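Local coordinates for protein MDM10 isoform 1 (Saccharomyces cerevisiae, PDB 7BTX) that forms part of the ERMES complex tethering the endoplasmic reticulum to mitochondria and takes part in late assembly of the TOM complex of the mitochondrial outer membrane, at residues D6-A11 against L141-M146; A11-T16 against Q166-G171; E25-T30 against R209-F214. All coordinates share one frame; numbering follows the deposited sequence.

Contact 1 of 3, residues D6-A11 against L141-M146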
loop_
_atom_site.group_PDB
_atom_site.type_symbol
_atom_site.label_atom_id
_atom_site.label_comp_id
_atom_site.label_asym_id
_atom_site.label_seq_id
_atom_site.Cartn_x
_atom_site.Cartn_y
_atom_site.Cartn_z
ATOM N N ASP D 6 -5.487 -17.591 -23.968
ATOM C CA ASP D 6 -6.286 -17.638 -25.186
ATOM C C ASP D 6 -5.459 -17.389 -26.436
ATOM O O ASP D 6 -5.960 -17.594 -27.545
ATOM C CB ASP D 6 -7.425 -16.623 -25.115
ATOM C CG ASP D 6 -8.196 -16.704 -23.819
ATOM O OD1 ASP D 6 -8.624 -17.817 -23.447
ATOM O OD2 ASP D 6 -8.380 -15.654 -23.173
ATOM N N GLN D 7 -4.213 -16.936 -26.295
ATOM C CA GLN D 7 -3.347 -16.854 -27.466
ATOM C C GLN D 7 -2.381 -18.025 -27.533
ATOM O O GLN D 7 -1.808 -18.285 -28.594
ATOM C CB GLN D 7 -2.589 -15.527 -27.493
ATOM C CG GLN D 7 -1.950 -15.113 -26.186
ATOM C CD GLN D 7 -1.481 -13.670 -26.208
ATOM O OE1 GLN D 7 -1.304 -13.084 -27.273
ATOM N NE2 GLN D 7 -1.293 -13.085 -25.033
ATOM N N VAL D 8 -2.175 -18.727 -26.417
ATOM C CA VAL D 8 -1.608 -20.070 -26.482
ATOM C C VAL D 8 -2.590 -21.005 -27.170
ATOM O O VAL D 8 -2.209 -21.828 -28.012
ATOM C CB VAL D 8 -1.248 -20.565 -25.065
ATOM C CG1 VAL D 8 -0.881 -22.023 -25.077
ATOM C CG2 VAL D 8 -0.104 -19.776 -24.496
ATOM N N LEU D 9 -3.876 -20.857 -26.848
ATOM C CA LEU D 9 -4.916 -21.729 -27.380
ATOM C C LEU D 9 -5.112 -21.513 -28.874
ATOM O O LEU D 9 -5.263 -22.472 -29.635
ATOM C CB LEU D 9 -6.212 -21.476 -26.620
ATOM C CG LEU D 9 -7.495 -22.053 -27.185
ATOM C CD1 LEU D 9 -7.461 -23.516 -26.946
ATOM C CD2 LEU D 9 -8.695 -21.439 -26.511
ATOM N N ARG D 10 -5.097 -20.259 -29.315
ATOM C CA ARG D 10 -5.270 -19.985 -30.735
ATOM C C ARG D 10 -4.020 -20.326 -31.530
ATOM O O ARG D 10 -4.101 -20.535 -32.743
ATOM C CB ARG D 10 -5.657 -18.524 -30.946
ATOM N N ALA D 11 -2.860 -20.387 -30.877
ATOM C CA ALA D 11 -1.646 -20.789 -31.578
ATOM C C ALA D 11 -1.607 -22.294 -31.782
ATOM O O ALA D 11 -0.986 -22.781 -32.732
ATOM C CB ALA D 11 -0.412 -20.326 -30.809
ATOM N N LEU D 141 -1.225 -30.255 -25.782
ATOM C CA LEU D 141 -0.660 -29.031 -25.236
ATOM C C LEU D 141 -0.822 -29.064 -23.733
ATOM O O LEU D 141 -1.905 -29.371 -23.235
ATOM C CB LEU D 141 -1.323 -27.784 -25.827
ATOM C CG LEU D 141 -0.785 -26.415 -25.408
ATOM C CD1 LEU D 141 -0.782 -25.508 -26.576
ATOM C CD2 LEU D 141 -1.650 -25.777 -24.345
ATOM N N TYR D 142 0.248 -28.753 -23.020
ATOM C CA TYR D 142 0.211 -28.592 -21.580
ATOM C C TYR D 142 0.683 -27.193 -21.233
ATOM O O TYR D 142 1.738 -26.748 -21.680
ATOM C CB TYR D 142 1.082 -29.635 -20.885
ATOM C CG TYR D 142 0.644 -31.046 -21.162
ATOM C CD1 TYR D 142 1.183 -31.766 -22.218
ATOM C CD2 TYR D 142 -0.319 -31.652 -20.378
ATOM C CE1 TYR D 142 0.774 -33.047 -22.480
ATOM C CE2 TYR D 142 -0.727 -32.934 -20.629
ATOM C CZ TYR D 142 -0.180 -33.624 -21.679
ATOM O OH TYR D 142 -0.592 -34.906 -21.928
ATOM N N TYR D 143 -0.122 -26.495 -20.446
ATOM C CA TYR D 143 0.172 -25.109 -20.117
ATOM C C TYR D 143 -0.193 -24.891 -18.665
ATOM O O TYR D 143 -1.247 -25.345 -18.224
ATOM C CB TYR D 143 -0.598 -24.154 -21.023
ATOM C CG TYR D 143 -0.581 -22.714 -20.574
ATOM C CD1 TYR D 143 0.525 -21.909 -20.804
ATOM C CD2 TYR D 143 -1.678 -22.153 -19.936
ATOM C CE1 TYR D 143 0.544 -20.599 -20.399
ATOM C CE2 TYR D 143 -1.663 -20.850 -19.523
ATOM C CZ TYR D 143 -0.555 -20.079 -19.760
ATOM O OH TYR D 143 -0.556 -18.774 -19.352
ATOM N N GLY D 144 0.674 -24.211 -17.925
ATOM C CA GLY D 144 0.370 -23.814 -16.573
ATOM C C GLY D 144 1.058 -22.500 -16.272
ATOM O O GLY D 144 2.060 -22.153 -16.881
ATOM N N ARG D 145 0.498 -21.769 -15.318
ATOM C CA ARG D 145 1.044 -20.466 -14.982
ATOM C C ARG D 145 0.689 -20.099 -13.552
ATOM O O ARG D 145 -0.468 -20.211 -13.153
ATOM C CB ARG D 145 0.519 -19.403 -15.937
ATOM C CG ARG D 145 0.992 -18.023 -15.622
ATOM C CD ARG D 145 0.278 -17.035 -16.466
ATOM N NE ARG D 145 1.085 -16.596 -17.586
ATOM C CZ ARG D 145 0.806 -15.525 -18.311
ATOM N NH1 ARG D 145 -0.253 -14.792 -18.022
ATOM N NH2 ARG D 145 1.589 -15.186 -19.317
ATOM N N MET D 146 1.684 -19.663 -12.784
ATOM C CA MET D 146 1.446 -19.086 -11.468
ATOM C C MET D 146 1.751 -17.597 -11.527
ATOM O O MET D 146 2.707 -17.184 -12.183
ATOM C CB MET D 146 2.265 -19.777 -10.369
ATOM C CG MET D 146 3.767 -19.664 -10.456
ATOM S SD MET D 146 4.606 -20.417 -9.052
ATOM C CE MET D 146 4.454 -22.153 -9.439
#
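Tyr-143, whose ring meets Val-8 across the contact, has its OH held at the far end by a hydrogen bond to Glu-154 OE2 on strand 152-162. The same oxygen lies over one face of the Arg-145 guanidinium, 3.2 Å above its plane and displaced toward the rim, while Arg-145 NE bonds to Ser-72 OG on strand 68-76. Strand 152-162 thus holds the tyrosine hydroxyl, and strand 68-76 holds the arginine through Ser-72. What crosses from helix 5-16 is apolar and comes from one residue, Val-8. Its CG1 points away from the backbone N (chi1 170°), and this branch reaches the fork of Leu-141, lying 3.8 Å from Leu-141 CD1 and 3.9 Å from Leu-141 CD2. The other branch turns to the tyrosine, Val-8 CG2 standing 4.2 Å from Tyr-143 CE1 in an oblique approach. The valine thus has one methyl for each of two side chains two residues apart on the strand. The strand is part of the wall of a mitochondrial beta-barrel, and its side chains alternate: Leu-141 and Tyr-143 face the N-terminal helix in the barrel interior, whereas Tyr-142 and Met-146 point the other way, the methionine packing on an aromatic side chain of another protein's chain. No hydrogen bond joins the two segments, and Val-8 CA stays 8.3 Å from Tyr-143 CA. Leu-74 of strand 68-76 touches both Val-8 and Leu-141, and Met-85 adds a further contact to the valine.

Contact 2 of 3, residues A11-T16 against Q166-G171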
loop_
_atom_site.group_PDB
_atom_site.type_symbol
_atom_site.label_atom_id
_atom_site.label_comp_id
_atom_site.label_asym_id
_atom_site.label_seq_id
_atom_site.Cartn_x
_atom_site.Cartn_y
_atom_site.Cartn_z
ATOM N N ALA D 11 -2.860 -20.387 -30.877
ATOM C CA ALA D 11 -1.646 -20.789 -31.578
ATOM C C ALA D 11 -1.607 -22.294 -31.782
ATOM O O ALA D 11 -0.986 -22.781 -32.732
ATOM C CB ALA D 11 -0.412 -20.326 -30.809
ATOM N N PHE D 12 -2.253 -23.045 -30.891
ATOM C CA PHE D 12 -2.339 -24.490 -31.059
ATOM C C PHE D 12 -3.388 -24.855 -32.096
ATOM O O PHE D 12 -3.276 -25.885 -32.769
ATOM C CB PHE D 12 -2.665 -25.145 -29.724
ATOM C CG PHE D 12 -2.585 -26.637 -29.748
ATOM C CD1 PHE D 12 -1.368 -27.273 -29.896
ATOM C CD2 PHE D 12 -3.725 -27.403 -29.612
ATOM C CE1 PHE D 12 -1.294 -28.640 -29.912
ATOM C CE2 PHE D 12 -3.653 -28.771 -29.630
ATOM C CZ PHE D 12 -2.438 -29.388 -29.780
ATOM N N TYR D 13 -4.418 -24.023 -32.230
ATOM C CA TYR D 13 -5.458 -24.258 -33.219
ATOM C C TYR D 13 -4.965 -24.013 -34.633
ATOM O O TYR D 13 -5.359 -24.742 -35.546
ATOM C CB TYR D 13 -6.657 -23.360 -32.937
ATOM C CG TYR D 13 -7.552 -23.824 -31.814
ATOM C CD1 TYR D 13 -7.295 -25.002 -31.129
ATOM C CD2 TYR D 13 -8.651 -23.077 -31.439
ATOM C CE1 TYR D 13 -8.112 -25.417 -30.109
ATOM C CE2 TYR D 13 -9.475 -23.486 -30.425
ATOM C CZ TYR D 13 -9.204 -24.657 -29.766
ATOM O OH TYR D 13 -10.024 -25.062 -28.743
ATOM N N GLN D 14 -4.122 -23.008 -34.836
ATOM C CA GLN D 14 -3.560 -22.720 -36.144
ATOM C C GLN D 14 -2.403 -23.636 -36.499
ATOM O O GLN D 14 -2.005 -23.683 -37.666
ATOM C CB GLN D 14 -3.092 -21.265 -36.214
ATOM C CG GLN D 14 -4.195 -20.238 -36.055
ATOM C CD GLN D 14 -3.698 -18.960 -35.416
ATOM O OE1 GLN D 14 -2.496 -18.698 -35.386
ATOM N NE2 GLN D 14 -4.619 -18.162 -34.893
ATOM N N SER D 15 -1.854 -24.356 -35.526
ATOM C CA SER D 15 -0.748 -25.268 -35.771
ATOM C C SER D 15 -1.200 -26.689 -36.056
ATOM O O SER D 15 -0.527 -27.399 -36.808
ATOM C CB SER D 15 0.204 -25.279 -34.572
ATOM O OG SER D 15 1.270 -26.183 -34.786
ATOM N N THR D 16 -2.316 -27.119 -35.475
ATOM C CA THR D 16 -2.863 -28.445 -35.715
ATOM C C THR D 16 -4.058 -28.420 -36.656
ATOM O O THR D 16 -4.655 -29.473 -36.899
ATOM C CB THR D 16 -3.252 -29.102 -34.395
ATOM O OG1 THR D 16 -4.345 -28.392 -33.806
ATOM C CG2 THR D 16 -2.088 -29.068 -33.449
ATOM N N GLN D 166 -11.664 -33.078 -30.127
ATOM C CA GLN D 166 -10.660 -32.492 -29.256
ATOM C C GLN D 166 -11.202 -32.443 -27.840
ATOM O O GLN D 166 -12.409 -32.325 -27.632
ATOM C CB GLN D 166 -10.278 -31.093 -29.723
ATOM C CG GLN D 166 -8.867 -30.713 -29.418
ATOM C CD GLN D 166 -8.570 -29.302 -29.816
ATOM O OE1 GLN D 166 -9.125 -28.366 -29.253
ATOM N NE2 GLN D 166 -7.695 -29.133 -30.793
ATOM N N PHE D 167 -10.302 -32.537 -26.871
ATOM C CA PHE D 167 -10.649 -32.418 -25.464
ATOM C C PHE D 167 -9.840 -31.282 -24.868
ATOM O O PHE D 167 -8.710 -31.035 -25.288
ATOM C CB PHE D 167 -10.378 -33.718 -24.708
ATOM C CG PHE D 167 -10.684 -33.643 -23.242
ATOM C CD1 PHE D 167 -11.991 -33.571 -22.798
ATOM C CD2 PHE D 167 -9.663 -33.630 -22.308
ATOM C CE1 PHE D 167 -12.276 -33.492 -21.451
ATOM C CE2 PHE D 167 -9.940 -33.553 -20.959
ATOM C CZ PHE D 167 -11.250 -33.484 -20.533
ATOM N N MET D 168 -10.418 -30.584 -23.896
ATOM C CA MET D 168 -9.755 -29.439 -23.299
ATOM C C MET D 168 -10.102 -29.342 -21.828
ATOM O O MET D 168 -11.255 -29.527 -21.448
ATOM C CB MET D 168 -10.160 -28.145 -23.987
ATOM C CG MET D 168 -9.324 -27.764 -25.173
ATOM S SD MET D 168 -9.664 -26.064 -25.617
ATOM C CE MET D 168 -9.615 -25.299 -24.005
ATOM N N LEU D 169 -9.103 -29.044 -21.012
ATOM C CA LEU D 169 -9.288 -28.718 -19.610
ATOM C C LEU D 169 -8.799 -27.300 -19.371
ATOM O O LEU D 169 -7.896 -26.820 -20.052
ATOM C CB LEU D 169 -8.528 -29.688 -18.708
ATOM C CG LEU D 169 -9.284 -30.905 -18.200
ATOM C CD1 LEU D 169 -8.316 -32.019 -17.915
ATOM C CD2 LEU D 169 -10.038 -30.545 -16.949
ATOM N N LYS D 170 -9.409 -26.623 -18.401
ATOM C CA LYS D 170 -9.044 -25.236 -18.121
ATOM C C LYS D 170 -9.295 -24.983 -16.633
ATOM O O LYS D 170 -10.420 -24.693 -16.231
ATOM C CB LYS D 170 -9.826 -24.266 -18.974
ATOM C CG LYS D 170 -9.101 -23.739 -20.186
ATOM C CD LYS D 170 -10.066 -22.998 -21.081
ATOM C CE LYS D 170 -9.353 -22.122 -22.083
ATOM N NZ LYS D 170 -10.295 -21.569 -23.090
ATOM N N GLY D 171 -8.239 -25.081 -15.838
ATOM C CA GLY D 171 -8.327 -24.779 -14.431
ATOM C C GLY D 171 -7.840 -23.384 -14.110
ATOM O O GLY D 171 -6.939 -22.844 -14.744
#
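The ring of Tyr-13 and the carboxamide of Gln-166 meet with their planes 29° apart, the amide coming obliquely to the CE1 side of the ring, where Gln-166 OE1 lies 3.2 Å from Tyr-13 CE1. The neighbouring Phe-12 ring has Thr-16 CG2 over one face, 3.6 Å above the plane and shifted toward the rim, and receives Gln-166 NE2 obliquely, 4.2 Å from Phe-12 CE2. The amide thus touches both aromatic rings, its nitrogen being the atom that meets Phe-12 and its oxygen the one closest to Tyr-13. These residues belong to the later part of the N-terminal helix, packed against the inner wall of the beta-barrel: helix 11-16 and strand 166-171 run nearly antiparallel, at 163°, with their axes 13.0 Å apart, so long side chains must span the gap. Tyr-13 does this with CG anti to its carbonyl carbon (chi1 -78°), which carries the hydroxyl out to the sulfur of Met-168, the OH and SD being 3.3 Å apart. Gln-166 answers with a chain extended beyond CG. The hydroxyl has a firm partner on the next strand, a hydrogen bond with Gln-187 NE2, while the ring also meets that of Trp-18. Replacement of Tyr-13 by an alanine would probably leave Gln-187 without this hydroxyl partner and open a gap beside the Gln-166 amide and the Met-168 sulfur. Within the helix, Phe-12 O accepts from two donors, Thr-16 N and Thr-16 OG1, which reach it from opposite faces of its carbonyl plane, with Thr-16 OG1 2.9 Å from Phe-12 O.

Contact 3 of 3, residues E25-T30 against R209-F214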
loop_
_atom_site.group_PDB
_atom_site.type_symbol
_atom_site.label_atom_id
_atom_site.label_comp_id
_atom_site.label_asym_id
_atom_site.label_seq_id
_atom_site.Cartn_x
_atom_site.Cartn_y
_atom_site.Cartn_z
ATOM N N GLU D 25 -17.756 -19.034 -30.555
ATOM C CA GLU D 25 -17.246 -17.994 -29.679
ATOM C C GLU D 25 -16.503 -16.998 -30.550
ATOM O O GLU D 25 -16.063 -15.943 -30.082
ATOM C CB GLU D 25 -16.343 -18.577 -28.594
ATOM C CG GLU D 25 -15.250 -19.477 -29.122
ATOM C CD GLU D 25 -14.219 -19.820 -28.073
ATOM O OE1 GLU D 25 -14.327 -19.306 -26.941
ATOM O OE2 GLU D 25 -13.301 -20.607 -28.380
ATOM N N ASP D 26 -16.378 -17.336 -31.832
ATOM C CA ASP D 26 -15.764 -16.474 -32.827
ATOM C C ASP D 26 -16.770 -16.112 -33.904
ATOM O O ASP D 26 -16.389 -15.771 -35.027
ATOM C CB ASP D 26 -14.543 -17.139 -33.457
ATOM C CG ASP D 26 -13.410 -17.329 -32.473
ATOM O OD1 ASP D 26 -13.161 -18.484 -32.071
ATOM O OD2 ASP D 26 -12.761 -16.329 -32.110
ATOM N N ILE D 27 -18.058 -16.198 -33.581
ATOM C CA ILE D 27 -19.113 -15.873 -34.531
ATOM C C ILE D 27 -19.322 -14.364 -34.510
ATOM O O ILE D 27 -19.462 -13.732 -35.561
ATOM C CB ILE D 27 -20.395 -16.685 -34.234
ATOM C CG1 ILE D 27 -21.530 -16.305 -35.174
ATOM C CG2 ILE D 27 -20.805 -16.626 -32.759
ATOM C CD1 ILE D 27 -22.512 -17.416 -35.383
ATOM N N THR D 28 -19.317 -13.770 -33.320
ATOM C CA THR D 28 -19.158 -12.330 -33.165
ATOM C C THR D 28 -17.734 -12.106 -32.695
ATOM O O THR D 28 -17.484 -11.961 -31.501
ATOM C CB THR D 28 -20.146 -11.767 -32.152
ATOM O OG1 THR D 28 -20.037 -12.498 -30.925
ATOM C CG2 THR D 28 -21.564 -11.882 -32.665
ATOM N N ALA D 29 -16.786 -12.097 -33.623
ATOM C CA ALA D 29 -15.402 -11.881 -33.231
ATOM C C ALA D 29 -14.939 -10.549 -33.783
ATOM O O ALA D 29 -14.161 -9.833 -33.144
ATOM C CB ALA D 29 -14.507 -13.012 -33.727
ATOM N N THR D 30 -15.427 -10.210 -34.974
ATOM C CA THR D 30 -15.107 -8.923 -35.567
ATOM C C THR D 30 -15.872 -7.799 -34.878
ATOM O O THR D 30 -15.409 -6.657 -34.867
ATOM C CB THR D 30 -15.407 -8.978 -37.063
ATOM O OG1 THR D 30 -14.897 -10.205 -37.591
ATOM C CG2 THR D 30 -14.690 -7.868 -37.790
ATOM N N ARG D 209 -22.805 -26.156 -27.567
ATOM C CA ARG D 209 -22.742 -25.184 -28.644
ATOM C C ARG D 209 -22.820 -25.937 -29.955
ATOM O O ARG D 209 -22.473 -27.114 -30.019
ATOM C CB ARG D 209 -21.454 -24.358 -28.640
ATOM C CG ARG D 209 -21.242 -23.436 -27.470
ATOM C CD ARG D 209 -19.972 -22.645 -27.708
ATOM N NE ARG D 209 -19.333 -22.206 -26.476
ATOM C CZ ARG D 209 -18.018 -22.165 -26.299
ATOM N NH1 ARG D 209 -17.513 -21.753 -25.147
ATOM N NH2 ARG D 209 -17.210 -22.547 -27.274
ATOM N N VAL D 210 -23.262 -25.248 -30.998
ATOM C CA VAL D 210 -23.293 -25.811 -32.341
ATOM C C VAL D 210 -23.247 -24.643 -33.310
ATOM O O VAL D 210 -23.735 -23.555 -33.001
ATOM C CB VAL D 210 -24.525 -26.722 -32.548
ATOM C CG1 VAL D 210 -25.828 -25.957 -32.412
ATOM C CG2 VAL D 210 -24.459 -27.475 -33.874
ATOM N N LEU D 211 -22.589 -24.822 -34.446
ATOM C CA LEU D 211 -22.535 -23.807 -35.485
ATOM C C LEU D 211 -22.627 -24.511 -36.826
ATOM O O LEU D 211 -21.621 -25.003 -37.344
ATOM C CB LEU D 211 -21.260 -22.974 -35.367
ATOM C CG LEU D 211 -21.098 -21.715 -36.220
ATOM C CD1 LEU D 211 -20.400 -20.659 -35.415
ATOM C CD2 LEU D 211 -20.282 -21.985 -37.466
ATOM N N HIS D 212 -23.831 -24.566 -37.381
ATOM C CA HIS D 212 -24.090 -25.312 -38.606
ATOM C C HIS D 212 -23.848 -24.389 -39.790
ATOM O O HIS D 212 -24.669 -23.536 -40.116
ATOM C CB HIS D 212 -25.503 -25.874 -38.612
ATOM C CG HIS D 212 -25.735 -26.896 -39.678
ATOM N ND1 HIS D 212 -25.951 -28.226 -39.396
ATOM C CD2 HIS D 212 -25.785 -26.785 -41.026
ATOM C CE1 HIS D 212 -26.122 -28.891 -40.523
ATOM N NE2 HIS D 212 -26.026 -28.039 -41.528
ATOM N N ASN D 213 -22.713 -24.576 -40.445
ATOM C CA ASN D 213 -22.416 -23.831 -41.654
ATOM C C ASN D 213 -23.241 -24.361 -42.822
ATOM O O ASN D 213 -23.402 -25.571 -43.001
ATOM C CB ASN D 213 -20.925 -23.927 -41.965
ATOM C CG ASN D 213 -20.481 -22.933 -43.009
ATOM O OD1 ASN D 213 -21.225 -22.032 -43.380
ATOM N ND2 ASN D 213 -19.253 -23.088 -43.487
ATOM N N PHE D 214 -23.779 -23.441 -43.615
ATOM C CA PHE D 214 -24.470 -23.748 -44.861
ATOM C C PHE D 214 -23.631 -23.246 -46.033
ATOM O O PHE D 214 -22.517 -22.749 -45.851
ATOM C CB PHE D 214 -25.865 -23.115 -44.903
ATOM C CG PHE D 214 -26.788 -23.576 -43.813
ATOM C CD1 PHE D 214 -27.409 -24.808 -43.889
ATOM C CD2 PHE D 214 -27.064 -22.759 -42.731
ATOM C CE1 PHE D 214 -28.274 -25.226 -42.890
ATOM C CE2 PHE D 214 -27.925 -23.170 -41.732
ATOM C CZ PHE D 214 -28.529 -24.403 -41.811
#
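Glu-25 and Arg-209 bury equal areas here, with Leu-211 close behind. The glutamate crosses the guanidinium obliquely: its CB lies over one face of the group, and Glu-25 CG and Glu-25 CD each approach Arg-209 NH2 to 4.1 Å. The two flat groups are inclined by 33°. Glu-25 OE1 is 4.4 Å from Arg-209 NH2 and off to one side of the guanidinium plane, where none of its N-H bonds is aimed; their opposite charges probably attract only at a distance. The arginine's salt bridge is made instead by NH2 with Glu-196 OE1 of strand 194-199. Glu-196 is also joined to Arg-209 through the backbone, and Val-210 to Ala-235 of strand 230-240, placing 209-211 within the wall of the beta-barrel, while 25-30 is a loop running along its inner side. Two residues after Arg-209, Leu-211 meets Ile-27, their side chains passing alongside one another and pointing opposite ways. Ile-27 has CG1 anti to the backbone N (chi1 177°), which carries CD1 outward to within 3.9 Å of Leu-211 CD1; the same leucine methyl is 4.1 Å from Ile-27 CB. Ile-27 also touches Thr-251 and Arg-253 of strand 245-258.

In the fold
Along the chain the three N-terminal segments come first, 6-11, 11-16 and 25-30, and their partners follow in the same order. Contacts 1 and 2 share Ala-11 and helix 5-16, their centres about 8 Å apart, and reach strands 140-147 and 165-174 of one sheet, with 152-162 between. They touch directly, Leu-9 CD1 lying 3.6 Å from Met-168 SD. Contact 3 belongs to the loop after the helix; its centre is about 22 Å from that of contact 1 and about 17 Å from that of contact 2, and it touches neither. The N-terminal region is thereby attached to successive parts of the barrel wall, from inside.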